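PDB 4H6W: N-terminal cyanobactin protease from Planktothrix agardhii NIES-596, which probably acts, through this N-terminal protease part, as a subtilisin-like serine endopeptidase in maturation of the cyanobactin prenylagaramide. Local coordinates for residues Leu10-Ser15 with Asn281-Ile286; Trp14-Gly19 with Leu238-Lys243; Arg109-Ala114 with Lys141-Cys146; Ile122-Gly127 with His166-Leu171; Gly184-Phe189 with Ser273-Gly278. One frame throughout, in Å; residues are numbered along the deposited sequence.

Contact 1: residues Leu10-Ser15 with Asn281-Ile286; sequences LKKLWS and NILDAI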
# COMPACT_ATOMS: atom_id res chain seq x y z
N LEU A 10 1.10 1.99 -15.89
CA LEU A 10 2.13 1.23 -15.18
C LEU A 10 3.35 0.91 -16.07
O LEU A 10 4.49 1.14 -15.63
CB LEU A 10 1.55 -0.03 -14.54
CG LEU A 10 2.53 -0.83 -13.68
CD1 LEU A 10 3.24 0.07 -12.67
CD2 LEU A 10 1.86 -2.01 -13.01
N LYS A 11 3.11 0.42 -17.28
CA LYS A 11 4.20 0.21 -18.26
C LYS A 11 4.98 1.48 -18.61
O LYS A 11 6.20 1.47 -18.62
CB LYS A 11 3.68 -0.45 -19.53
CG LYS A 11 3.51 -1.96 -19.40
CD LYS A 11 3.19 -2.63 -20.72
CE LYS A 11 3.12 -4.14 -20.52
NZ LYS A 11 2.73 -4.85 -21.78
N LYS A 12 4.27 2.58 -18.89
CA LYS A 12 4.94 3.84 -19.21
C LYS A 12 5.79 4.29 -18.03
O LYS A 12 6.90 4.79 -18.22
CB LYS A 12 3.94 4.94 -19.59
CG LYS A 12 4.59 6.16 -20.24
CD LYS A 12 3.78 7.43 -19.96
CE LYS A 12 4.61 8.72 -20.08
NZ LYS A 12 3.93 9.94 -19.52
N LEU A 13 5.27 4.10 -16.82
CA LEU A 13 6.00 4.46 -15.61
C LEU A 13 7.24 3.60 -15.45
O LEU A 13 8.34 4.12 -15.23
CB LEU A 13 5.10 4.40 -14.36
CG LEU A 13 5.69 4.90 -13.03
CD1 LEU A 13 6.35 6.29 -13.11
CD2 LEU A 13 4.62 4.86 -11.94
N TRP A 14 7.07 2.29 -15.58
CA TRP A 14 8.22 1.36 -15.59
C TRP A 14 9.31 1.69 -16.61
O TRP A 14 10.49 1.47 -16.36
CB TRP A 14 7.77 -0.09 -15.82
CG TRP A 14 7.21 -0.76 -14.60
CD1 TRP A 14 7.44 -0.42 -13.29
CD2 TRP A 14 6.37 -1.91 -14.58
NE1 TRP A 14 6.77 -1.29 -12.46
CE2 TRP A 14 6.11 -2.21 -13.22
CE3 TRP A 14 5.80 -2.72 -15.58
CZ2 TRP A 14 5.31 -3.29 -12.83
CZ3 TRP A 14 5.01 -3.79 -15.19
CH2 TRP A 14 4.76 -4.06 -13.83
N SER A 15 8.91 2.22 -17.76
CA SER A 15 9.89 2.58 -18.79
C SER A 15 10.80 3.70 -18.31
O SER A 15 11.92 3.86 -18.79
CB SER A 15 9.19 2.94 -20.11
OG SER A 15 8.67 4.26 -20.08
N ASN A 281 -5.01 6.41 -10.68
CA ASN A 281 -4.77 6.90 -12.03
C ASN A 281 -3.33 7.37 -12.14
O ASN A 281 -3.02 8.52 -11.84
CB ASN A 281 -5.74 8.04 -12.37
CG ASN A 281 -5.65 8.50 -13.83
OD1 ASN A 281 -4.59 8.47 -14.47
ND2 ASN A 281 -6.78 8.93 -14.36
N ILE A 282 -2.48 6.45 -12.58
CA ILE A 282 -1.03 6.65 -12.57
C ILE A 282 -0.57 7.84 -13.44
O ILE A 282 0.23 8.67 -12.99
CB ILE A 282 -0.29 5.36 -13.00
CG1 ILE A 282 -0.62 4.20 -12.04
CG2 ILE A 282 1.22 5.59 -13.10
CD1 ILE A 282 0.10 2.90 -12.37
N LEU A 283 -1.09 7.91 -14.67
CA LEU A 283 -0.66 8.93 -15.63
C LEU A 283 -0.94 10.33 -15.12
O LEU A 283 -0.07 11.21 -15.17
CB LEU A 283 -1.31 8.71 -17.00
CG LEU A 283 -0.76 7.48 -17.71
CD1 LEU A 283 -1.40 7.30 -19.09
CD2 LEU A 283 0.76 7.58 -17.81
N ASP A 284 -2.15 10.52 -14.60
CA ASP A 284 -2.55 11.77 -13.99
C ASP A 284 -1.80 12.06 -12.68
O ASP A 284 -1.46 13.21 -12.42
CB ASP A 284 -4.06 11.79 -13.82
CG ASP A 284 -4.81 11.79 -15.15
OD1 ASP A 284 -4.16 11.97 -16.22
OD2 ASP A 284 -6.04 11.62 -15.15
N ALA A 285 -1.50 11.02 -11.89
CA ALA A 285 -0.64 11.16 -10.71
C ALA A 285 0.74 11.75 -11.05
O ALA A 285 1.22 12.68 -10.39
CB ALA A 285 -0.50 9.84 -9.98
N ILE A 286 1.36 11.21 -12.09
CA ILE A 286 2.62 11.76 -12.61
C ILE A 286 2.45 13.24 -12.97
O ILE A 286 3.24 14.09 -12.55
CB ILE A 286 3.10 10.95 -13.83
CG1 ILE A 286 3.35 9.49 -13.42
CG2 ILE A 286 4.35 11.59 -14.46
CD1 ILE A 286 3.40 8.49 -14.55
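Leu10 meets Ile282 across the contact with its CB and covers one face of the Trp14 indole with its CG, which lies 3.7 Å above the ring plane and off toward the rim. Thr17 O lies at the indole's edge, in the ring plane; NE1 donates to Ile83 O, and the ring of His76 packs against the indole edge-to-face. The motif is a helix pair of the subtilisin-like fold: helix 10-16, near the start of the modelled chain, rests on helix 282-289, near its end. The segment axes approach to 10.0 Å at 45° between their directions, and no hydrogen bond crosses, so apolar branches carry the contact. Leu13 points at its partners with CG anti to the backbone N (chi1 -173°), which sends its two methyls to different isoleucines: CD2 lies 3.7 Å from Ile282 CG2, the side chains crossing at about a right angle, and CD1 lies 4.0 Å from Ile286 CD1. Ile282 reaches further with its other branch, its CD1 coming 3.9 Å from Leu10 CB. Helix 223-243 closes this buried side, with Leu236 on Leu13, Val233 on Ile282 and Leu237 on Ile286. On the solvent side the extended chain of Lys12 lays its CD 3.7 Å from Leu283 CD2, an aliphatic contact. Asn281 starts the second helix as its N-cap: its OD1 accepts from Asp284 N at 3.2 Å, the donor lying above the amide carbonyl plane, 48° out of it.

Contact 2: residues Trp14-Gly19 with Leu238-Lys243; sequences WSETRG and LSLQIK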
# COMPACT_ATOMS: atom_id res chain seq x y z
N TRP A 14 7.07 2.29 -15.58
CA TRP A 14 8.22 1.36 -15.59
C TRP A 14 9.31 1.69 -16.61
O TRP A 14 10.49 1.47 -16.36
CB TRP A 14 7.77 -0.09 -15.82
CG TRP A 14 7.21 -0.76 -14.60
CD1 TRP A 14 7.44 -0.42 -13.29
CD2 TRP A 14 6.37 -1.91 -14.58
NE1 TRP A 14 6.77 -1.29 -12.46
CE2 TRP A 14 6.11 -2.21 -13.22
CE3 TRP A 14 5.80 -2.72 -15.58
CZ2 TRP A 14 5.31 -3.29 -12.83
CZ3 TRP A 14 5.01 -3.79 -15.19
CH2 TRP A 14 4.76 -4.06 -13.83
N SER A 15 8.91 2.22 -17.76
CA SER A 15 9.89 2.58 -18.79
C SER A 15 10.80 3.70 -18.31
O SER A 15 11.92 3.86 -18.79
CB SER A 15 9.19 2.94 -20.11
OG SER A 15 8.67 4.26 -20.08
N GLU A 16 10.31 4.47 -17.33
CA GLU A 16 11.11 5.52 -16.70
C GLU A 16 11.89 5.02 -15.47
O GLU A 16 13.02 5.43 -15.24
CB GLU A 16 10.23 6.72 -16.32
CG GLU A 16 9.66 7.51 -17.50
CD GLU A 16 10.67 8.45 -18.19
OE1 GLU A 16 11.59 8.98 -17.52
OE2 GLU A 16 10.54 8.66 -19.41
N THR A 17 11.28 4.14 -14.67
CA THR A 17 11.91 3.64 -13.45
C THR A 17 11.17 2.41 -12.91
O THR A 17 9.95 2.34 -13.01
CB THR A 17 12.04 4.73 -12.34
OG1 THR A 17 12.57 4.16 -11.14
CG2 THR A 17 10.71 5.40 -12.02
N ARG A 18 11.92 1.44 -12.38
CA ARG A 18 11.34 0.28 -11.69
C ARG A 18 11.74 0.32 -10.22
O ARG A 18 11.76 -0.71 -9.53
CB ARG A 18 11.78 -1.03 -12.32
CG ARG A 18 11.17 -1.28 -13.68
CD ARG A 18 11.71 -2.56 -14.30
NE ARG A 18 11.53 -2.58 -15.75
CZ ARG A 18 12.27 -1.89 -16.62
NH1 ARG A 18 13.25 -1.10 -16.19
NH2 ARG A 18 12.03 -1.98 -17.92
N GLY A 19 12.05 1.52 -9.75
CA GLY A 19 12.46 1.71 -8.38
C GLY A 19 13.89 2.19 -8.28
O GLY A 19 14.71 1.94 -9.16
N LEU A 238 8.24 8.33 -6.16
CA LEU A 238 9.37 8.91 -5.44
C LEU A 238 10.68 8.71 -6.21
O LEU A 238 11.52 9.60 -6.22
CB LEU A 238 9.48 8.36 -4.01
CG LEU A 238 8.42 8.80 -2.98
CD1 LEU A 238 8.41 7.90 -1.74
CD2 LEU A 238 8.59 10.27 -2.58
N SER A 239 10.83 7.54 -6.84
CA SER A 239 12.04 7.24 -7.63
C SER A 239 12.12 8.16 -8.84
O SER A 239 13.21 8.60 -9.22
CB SER A 239 12.02 5.78 -8.11
OG SER A 239 11.85 4.89 -7.02
N LEU A 240 10.94 8.46 -9.41
CA LEU A 240 10.81 9.34 -10.56
C LEU A 240 11.24 10.78 -10.23
O LEU A 240 11.88 11.46 -11.05
CB LEU A 240 9.38 9.27 -11.09
CG LEU A 240 9.03 10.14 -12.30
CD1 LEU A 240 9.80 9.68 -13.53
CD2 LEU A 240 7.53 10.12 -12.56
N GLN A 241 10.91 11.24 -9.03
CA GLN A 241 11.38 12.54 -8.54
C GLN A 241 12.91 12.59 -8.46
O GLN A 241 13.52 13.60 -8.85
CB GLN A 241 10.77 12.88 -7.18
CG GLN A 241 9.26 13.05 -7.18
CD GLN A 241 8.74 13.55 -5.83
OE1 GLN A 241 8.90 12.90 -4.81
NE2 GLN A 241 8.12 14.73 -5.84
N ILE A 242 13.53 11.52 -7.94
CA ILE A 242 14.99 11.44 -7.88
C ILE A 242 15.54 11.52 -9.31
O ILE A 242 16.43 12.33 -9.60
CB ILE A 242 15.53 10.14 -7.24
CG1 ILE A 242 14.75 9.75 -5.97
CG2 ILE A 242 17.03 10.25 -7.01
CD1 ILE A 242 15.44 10.01 -4.65
N LYS A 243 14.99 10.71 -10.20
CA LYS A 243 15.41 10.68 -11.60
C LYS A 243 15.42 12.09 -12.21
O LYS A 243 16.29 12.42 -13.03
CB LYS A 243 14.50 9.77 -12.41
CG LYS A 243 15.01 9.42 -13.80
CD LYS A 243 13.90 8.75 -14.59
CE LYS A 243 14.36 8.33 -15.97
NZ LYS A 243 15.34 7.23 -15.85
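Lys243 reaches across to the backbone of Glu16, its NZ donating to Glu16 O at 3.0 Å. The donor lies in the carbonyl plane with a C=O...N angle of 151°, a good approach made possible by an extended chain that bends at its last torsion (chi4 68°). The carboxylate is not the partner: Glu16 OE1 comes 3.2 Å from Lys243 CE but stays 4.5 Å from NZ, beyond a salt bridge, so any attraction between the charges is probably weak and long-range. Next to this bond Thr17 sets its OG1 3.5 Å from Ser239 CB and its methyl CG2 4.0 Å from Leu240 N. The same OG1 accepts from Gly19 N at 3.0 Å, an ST turn that carries the chain from helix 10-16 toward strand 24-28 of the central sheet of the subtilase fold. Replacing Thr17 with alanine removes OG1 and the methyl, and is likely to leave Gly19 N without this acceptor and open a gap against helix 223-243. The turn places Gly19 CA 3.5 Å from Ser239 OG, a van der Waals neighbour, since that hydroxyl bonds to Ala235 O one helical turn back. Further out, Leu240 CD1 touches Glu16 CB and the leucine packs on Ile286, while the Arg18 backbone bonds to Gln86.

Contact 3: residues Arg109-Ala114 with Lys141-Cys146; sequences RAIEQA and KAIQLC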
# COMPACT_ATOMS: atom_id res chain seq x y z
N ARG A 109 4.62 0.42 17.45
CA ARG A 109 6.03 0.13 17.64
C ARG A 109 6.69 -0.17 16.31
O ARG A 109 7.80 0.28 16.04
CB ARG A 109 6.25 -1.05 18.60
CG ARG A 109 6.02 -0.75 20.07
CD ARG A 109 6.95 -1.61 20.91
NE ARG A 109 6.50 -1.73 22.30
CZ ARG A 109 5.67 -2.67 22.75
NH1 ARG A 109 5.18 -3.60 21.93
NH2 ARG A 109 5.34 -2.69 24.03
N ALA A 110 6.00 -0.94 15.46
CA ALA A 110 6.53 -1.29 14.16
C ALA A 110 6.69 -0.03 13.31
O ALA A 110 7.74 0.18 12.68
CB ALA A 110 5.66 -2.33 13.49
N ILE A 111 5.67 0.83 13.31
CA ILE A 111 5.76 2.09 12.55
C ILE A 111 6.98 2.88 13.03
O ILE A 111 7.80 3.31 12.23
CB ILE A 111 4.48 2.94 12.64
CG1 ILE A 111 3.30 2.19 12.04
CG2 ILE A 111 4.65 4.26 11.91
CD1 ILE A 111 1.96 2.73 12.46
N GLU A 112 7.10 3.04 14.35
CA GLU A 112 8.23 3.75 14.94
C GLU A 112 9.56 3.18 14.45
O GLU A 112 10.48 3.92 14.11
CB GLU A 112 8.16 3.74 16.47
CG GLU A 112 9.28 4.54 17.14
CD GLU A 112 9.23 4.47 18.66
OE1 GLU A 112 9.39 3.36 19.23
OE2 GLU A 112 9.04 5.54 19.30
N GLN A 113 9.64 1.86 14.39
CA GLN A 113 10.86 1.20 13.96
C GLN A 113 11.11 1.42 12.46
O GLN A 113 12.25 1.70 12.05
CB GLN A 113 10.83 -0.28 14.31
CG GLN A 113 12.21 -0.91 14.27
CD GLN A 113 12.20 -2.37 14.65
OE1 GLN A 113 11.15 -3.01 14.68
NE2 GLN A 113 13.40 -2.91 14.96
N ALA A 114 10.04 1.32 11.67
CA ALA A 114 10.12 1.57 10.23
C ALA A 114 10.65 2.98 9.97
O ALA A 114 11.53 3.16 9.12
CB ALA A 114 8.76 1.39 9.57
N LYS A 141 0.31 8.90 17.84
CA LYS A 141 1.68 9.41 17.91
C LYS A 141 2.60 8.82 16.84
O LYS A 141 3.50 9.51 16.36
CB LYS A 141 2.28 9.13 19.30
CG LYS A 141 1.64 9.90 20.44
CD LYS A 141 2.63 10.13 21.57
CE LYS A 141 1.92 10.55 22.85
NZ LYS A 141 1.61 12.01 22.91
N ALA A 142 2.40 7.56 16.51
CA ALA A 142 3.15 6.91 15.42
C ALA A 142 2.88 7.62 14.08
O ALA A 142 3.81 7.89 13.32
CB ALA A 142 2.80 5.43 15.33
N ILE A 143 1.61 7.93 13.81
CA ILE A 143 1.21 8.67 12.63
C ILE A 143 1.76 10.11 12.68
O ILE A 143 2.17 10.67 11.66
CB ILE A 143 -0.33 8.69 12.48
CG1 ILE A 143 -0.93 7.27 12.55
CG2 ILE A 143 -0.76 9.44 11.23
CD1 ILE A 143 -0.36 6.28 11.53
N GLN A 144 1.79 10.69 13.88
CA GLN A 144 2.42 11.99 14.09
C GLN A 144 3.90 11.96 13.78
O GLN A 144 4.43 12.90 13.17
CB GLN A 144 2.20 12.47 15.52
CG GLN A 144 0.78 12.95 15.78
CD GLN A 144 0.54 13.34 17.23
OE1 GLN A 144 1.48 13.56 18.01
NE2 GLN A 144 -0.73 13.42 17.61
N LEU A 145 4.58 10.89 14.19
CA LEU A 145 5.99 10.70 13.89
C LEU A 145 6.23 10.70 12.37
O LEU A 145 7.17 11.34 11.89
CB LEU A 145 6.51 9.40 14.51
CG LEU A 145 8.01 9.12 14.38
CD1 LEU A 145 8.81 10.01 15.31
CD2 LEU A 145 8.34 7.67 14.63
N CYS A 146 5.36 10.01 11.64
CA CYS A 146 5.43 9.97 10.17
C CYS A 146 5.26 11.34 9.54
O CYS A 146 5.98 11.69 8.60
CB CYS A 146 4.36 9.03 9.60
SG CYS A 146 4.60 7.30 10.00
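Ile111 and Ala142 both point toward the opposite helix and meet, and the rest of the contact is arranged around that pair. The isoleucine straddles the alanine methyl: its CB and its CD1 are both 4.0 Å from Ala142 CB. With CG1 anti to its carbonyl carbon (chi1 -62°), the other branch, CG2, is turned toward the following helical turn, where it lies 3.6 Å from Cys146 SG. CD1 also reaches Ile143 CD1 at 4.3 Å, although Ile143 starts out pointing away and only its end swings back. Leu145 comes from the other helix as the outer flank; its CD2 rests 3.9 Å from Glu112 CA and 4.1 Å from Glu112 CG, the two side chains crossing at a slant, so that the aliphatic part of the glutamate makes the contact. The axes approach to 9.1 Å with a crossing angle of 16°, which the small Ala142 is consistent with, and Glu112 and Ala142 are nearest in backbone. Helices 104-116 and 137-148 thus run nearly parallel on one side of the parallel sheet, as connections in successive beta-alpha-beta units: Ile111 rests on Leu28 of strand 24-28, and both Ile111 and Cys146 rest on Ile122 of strand 121-124.

Contact 4: residues Ile122-Gly127 with His166-Leu171; sequences INVSAG and HVPASL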
# COMPACT_ATOMS: atom_id res chain seq x y z
N ILE A 122 5.26 3.43 4.28
CA ILE A 122 4.91 2.32 5.16
C ILE A 122 3.60 1.71 4.70
O ILE A 122 2.57 2.39 4.68
CB ILE A 122 4.82 2.75 6.64
CG1 ILE A 122 6.21 3.17 7.15
CG2 ILE A 122 4.25 1.62 7.50
CD1 ILE A 122 6.20 3.86 8.50
N ASN A 123 3.65 0.42 4.35
CA ASN A 123 2.49 -0.35 3.91
C ASN A 123 1.84 -1.19 5.01
O ASN A 123 2.47 -2.07 5.59
CB ASN A 123 2.87 -1.27 2.74
CG ASN A 123 1.69 -2.05 2.22
OD1 ASN A 123 1.30 -3.08 2.79
ND2 ASN A 123 1.10 -1.57 1.14
N VAL A 124 0.55 -0.97 5.26
CA VAL A 124 -0.17 -1.72 6.29
C VAL A 124 -1.40 -2.37 5.68
O VAL A 124 -2.45 -1.74 5.56
CB VAL A 124 -0.58 -0.83 7.51
CG1 VAL A 124 -1.08 -1.69 8.66
CG2 VAL A 124 0.57 0.03 7.99
N SER A 125 -1.27 -3.63 5.29
CA SER A 125 -2.36 -4.37 4.65
C SER A 125 -3.28 -5.01 5.69
O SER A 125 -3.80 -6.09 5.49
CB SER A 125 -1.80 -5.42 3.70
OG SER A 125 -1.13 -4.76 2.64
N ALA A 126 -3.46 -4.32 6.80
CA ALA A 126 -4.28 -4.79 7.89
C ALA A 126 -4.86 -3.56 8.57
O ALA A 126 -4.52 -2.41 8.24
CB ALA A 126 -3.44 -5.57 8.89
N GLY A 127 -5.74 -3.80 9.52
CA GLY A 127 -6.26 -2.74 10.33
C GLY A 127 -7.07 -3.38 11.42
O GLY A 127 -7.20 -4.59 11.47
N HIS A 166 -11.45 1.28 9.75
CA HIS A 166 -10.29 0.62 10.35
C HIS A 166 -9.24 1.64 10.71
O HIS A 166 -9.15 2.71 10.08
CB HIS A 166 -9.63 -0.34 9.36
CG HIS A 166 -10.25 -1.70 9.30
ND1 HIS A 166 -11.61 -1.90 9.36
CD2 HIS A 166 -9.69 -2.92 9.14
CE1 HIS A 166 -11.86 -3.19 9.26
NE2 HIS A 166 -10.72 -3.83 9.11
N VAL A 167 -8.45 1.32 11.74
CA VAL A 167 -7.23 2.06 12.00
C VAL A 167 -6.09 1.18 11.54
O VAL A 167 -6.17 -0.04 11.70
CB VAL A 167 -7.07 2.49 13.47
CG1 VAL A 167 -8.07 3.59 13.80
CG2 VAL A 167 -7.21 1.31 14.43
N PRO A 168 -5.02 1.78 10.98
CA PRO A 168 -4.80 3.23 10.88
C PRO A 168 -5.36 3.91 9.63
O PRO A 168 -5.19 5.12 9.46
CB PRO A 168 -3.28 3.33 10.86
CG PRO A 168 -2.86 2.10 10.12
CD PRO A 168 -3.86 1.02 10.47
N ALA A 169 -6.04 3.16 8.76
CA ALA A 169 -6.47 3.74 7.49
C ALA A 169 -7.34 5.00 7.65
O ALA A 169 -7.33 5.86 6.78
CB ALA A 169 -7.17 2.71 6.61
N SER A 170 -8.06 5.11 8.76
CA SER A 170 -9.03 6.21 8.95
C SER A 170 -8.43 7.44 9.63
O SER A 170 -9.09 8.47 9.76
CB SER A 170 -10.26 5.74 9.73
OG SER A 170 -9.91 5.30 11.04
N LEU A 171 -7.17 7.32 10.05
CA LEU A 171 -6.46 8.37 10.75
C LEU A 171 -5.94 9.46 9.81
O LEU A 171 -5.48 9.18 8.70
CB LEU A 171 -5.30 7.75 11.53
CG LEU A 171 -5.70 6.75 12.62
CD1 LEU A 171 -4.50 6.35 13.43
CD2 LEU A 171 -6.75 7.36 13.53
O HOH W 1 -6.13 0.09 8.24
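Gly127 and His166 meet by van der Waals contact, His166 CD2 lying 3.5 Å from Gly127 C at a slant to the imidazole. Gly127 CA also comes within 3.0 Å of Val167 O, the closest approach here, and a side chain on the glycine would run into both the ring and that carbonyl. The apolar contact is lighter: Val124 CG1 faces Pro168 CD at 4.3 Å, and Leu153 of the neighbouring strand packs on both. No direct hydrogen bond joins the segments; a water does so, donating to Ala126 O at 3.0 Å and accepting from Ala169 N at 3.1 Å, which satisfies a carbonyl and an amide that face each other. The geometry belongs to the cleft side of a subtilase: strand 121-124 ends in the loop 125-127, and beyond it strand 128-130 pairs antiparallel with 165-167. As in subtilisins, these segments probably border the substrate cleft; the side chain of Ala126 is about 5 Å from that of His64, a predicted charge-relay residue, and Ser125 O is hydrogen-bonded to OG of Ser224, the predicted serine of that relay. In 166-171 the peptide bond before Pro168 is cis, and a type I turn runs from Pro168 to Leu171. Polar bonds within 166-171 converge on His166 O, which accepts from Ser170 N at 2.9 Å and from Ser170 OG, whose approach is 51° out of the carbonyl plane, above it. Gln199 NE2 bonds to Ala169 O and Leu171 O beyond.

Contact 5: residues Gly184-Phe189 with Ser273-Gly278; sequences GKPVDF and SRCLMG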
# COMPACT_ATOMS: atom_id res chain seq x y z
N GLY A 184 -13.06 -1.52 -13.21
CA GLY A 184 -12.95 -0.27 -12.48
C GLY A 184 -14.14 0.01 -11.58
O GLY A 184 -14.46 1.16 -11.31
N LYS A 185 -14.82 -1.04 -11.13
CA LYS A 185 -15.94 -0.82 -10.23
C LYS A 185 -15.65 -1.34 -8.83
O LYS A 185 -14.92 -2.33 -8.68
CB LYS A 185 -17.27 -1.34 -10.81
CG LYS A 185 -17.28 -2.75 -11.36
CD LYS A 185 -18.61 -3.45 -11.03
CE LYS A 185 -18.70 -3.83 -9.55
NZ LYS A 185 -20.05 -4.26 -9.09
N PRO A 186 -16.18 -0.66 -7.80
CA PRO A 186 -15.88 -1.06 -6.43
C PRO A 186 -16.49 -2.41 -6.10
O PRO A 186 -17.56 -2.76 -6.59
CB PRO A 186 -16.53 0.04 -5.58
CG PRO A 186 -17.61 0.61 -6.45
CD PRO A 186 -17.11 0.49 -7.86
N VAL A 187 -15.78 -3.18 -5.29
CA VAL A 187 -16.22 -4.51 -4.91
C VAL A 187 -17.08 -4.41 -3.65
O VAL A 187 -17.01 -3.41 -2.93
CB VAL A 187 -15.02 -5.44 -4.72
CG1 VAL A 187 -14.30 -5.63 -6.04
CG2 VAL A 187 -14.08 -4.86 -3.69
N ASP A 188 -17.91 -5.42 -3.41
CA ASP A 188 -18.81 -5.40 -2.25
C ASP A 188 -18.08 -5.30 -0.92
O ASP A 188 -18.50 -4.55 -0.04
CB ASP A 188 -19.70 -6.65 -2.24
CG ASP A 188 -20.94 -6.50 -3.10
OD1 ASP A 188 -21.15 -5.41 -3.70
OD2 ASP A 188 -21.72 -7.48 -3.16
N PHE A 189 -17.00 -6.06 -0.77
CA PHE A 189 -16.34 -6.21 0.53
C PHE A 189 -15.60 -4.97 1.03
O PHE A 189 -15.40 -4.82 2.22
CB PHE A 189 -15.42 -7.44 0.54
CG PHE A 189 -14.34 -7.42 -0.52
CD1 PHE A 189 -13.17 -6.69 -0.33
CD2 PHE A 189 -14.48 -8.18 -1.68
CE1 PHE A 189 -12.17 -6.68 -1.30
CE2 PHE A 189 -13.49 -8.18 -2.65
CZ PHE A 189 -12.33 -7.43 -2.47
N SER A 273 -20.32 6.87 -3.34
CA SER A 273 -19.44 7.03 -2.19
C SER A 273 -18.64 5.77 -1.88
O SER A 273 -17.70 5.81 -1.08
CB SER A 273 -20.21 7.52 -0.95
OG SER A 273 -21.02 6.50 -0.41
N ARG A 274 -19.00 4.65 -2.50
CA ARG A 274 -18.22 3.42 -2.38
C ARG A 274 -16.88 3.53 -3.13
O ARG A 274 -15.98 2.70 -2.93
CB ARG A 274 -18.99 2.21 -2.88
CG ARG A 274 -20.08 1.72 -1.95
CD ARG A 274 -20.25 0.23 -2.17
NE ARG A 274 -21.35 -0.35 -1.41
CZ ARG A 274 -21.41 -1.63 -1.05
NH1 ARG A 274 -20.42 -2.45 -1.36
NH2 ARG A 274 -22.46 -2.08 -0.37
N CYS A 275 -16.77 4.55 -3.99
CA CYS A 275 -15.55 4.82 -4.75
C CYS A 275 -14.54 5.71 -4.03
O CYS A 275 -13.44 5.94 -4.55
CB CYS A 275 -15.88 5.40 -6.13
SG CYS A 275 -16.45 4.11 -7.27
N LEU A 276 -14.90 6.22 -2.85
CA LEU A 276 -13.99 7.07 -2.09
C LEU A 276 -13.65 8.32 -2.90
O LEU A 276 -14.52 8.87 -3.58
CB LEU A 276 -12.72 6.28 -1.71
CG LEU A 276 -12.77 5.27 -0.56
CD1 LEU A 276 -14.16 4.99 0.02
CD2 LEU A 276 -12.11 3.97 -0.96
N MET A 277 -12.40 8.77 -2.86
CA MET A 277 -11.99 9.89 -3.69
C MET A 277 -11.89 9.48 -5.17
O MET A 277 -11.84 10.33 -6.05
CB MET A 277 -10.67 10.48 -3.19
CG MET A 277 -10.32 11.86 -3.71
SD MET A 277 -11.54 13.12 -3.28
CE MET A 277 -11.34 13.22 -1.50
N GLY A 278 -11.88 8.17 -5.43
CA GLY A 278 -11.84 7.69 -6.81
C GLY A 278 -10.85 6.57 -7.09
O GLY A 278 -10.33 5.95 -6.16
O HOH W 2 -17.47 -1.28 -1.45
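Arg274 reaches across Pro186 to the Asp188 backbone: NH1 donates to Asp188 O at 3.1 Å, but the angle of 121° makes the bond weak. Asp188 OD1 adds a long salt bridge, 3.8 Å from Arg274 NH1. The carboxylate and guanidinium planes are 58° apart and the oxygen is well out of the guanidinium plane, so this is attraction of charges without an N-H aimed at it. A water completes the polar group, donating to Val187 O at 2.6 Å and accepting from Arg274 NH1 at 3.2 Å; Val187 O itself lies at the guanidinium edge. The arginine, its chain extended from CG to NE, gets there by crossing Pro186 at about a right angle, and Trp192 touches it too. Packing takes over around the proline. Pro186 CB sits 3.8 Å from Arg274 O, and its CD lies 3.7 Å from Cys275 SG, the sulfur being turned anti to its own carbonyl carbon (chi1 -76°). That sulfur is bonded to Cys264, a disulfide seen in this structure, and Leu202 of strand 200-204 lies against both Pro186 and Cys275. The arrangement is one of two irregular loops meeting beside the edge strand of the subtilase parallel sheet, the second closed by the disulfide and turned by a type II' turn from Cys275 to Gly278.

Contacts 1 and 2 share helix 10-16 and touch each other, Leu240 CD2 lying 4.0 Å from both Leu13 CD1 and Ile286 CG2; contact 1 is buried and apolar, whereas contact 2 is only partly buried and adds a lysine-to-backbone bond. Contacts 3 and 4 meet chiefly at Ile122, whose CD1 is 3.7 Å from Ala114 CB, and also where Ile143 packs on Leu171, so a helix pair joined by apolar side chains and a cysteine sulfur lies against the strand that leads to the cleft. Contact 4 is the most central, its centre about 9 Å from the centre of the chain, and relies on glycine, proline and water. Contact 5, farther out, joins loops through a charged surface and a disulfide-backed core.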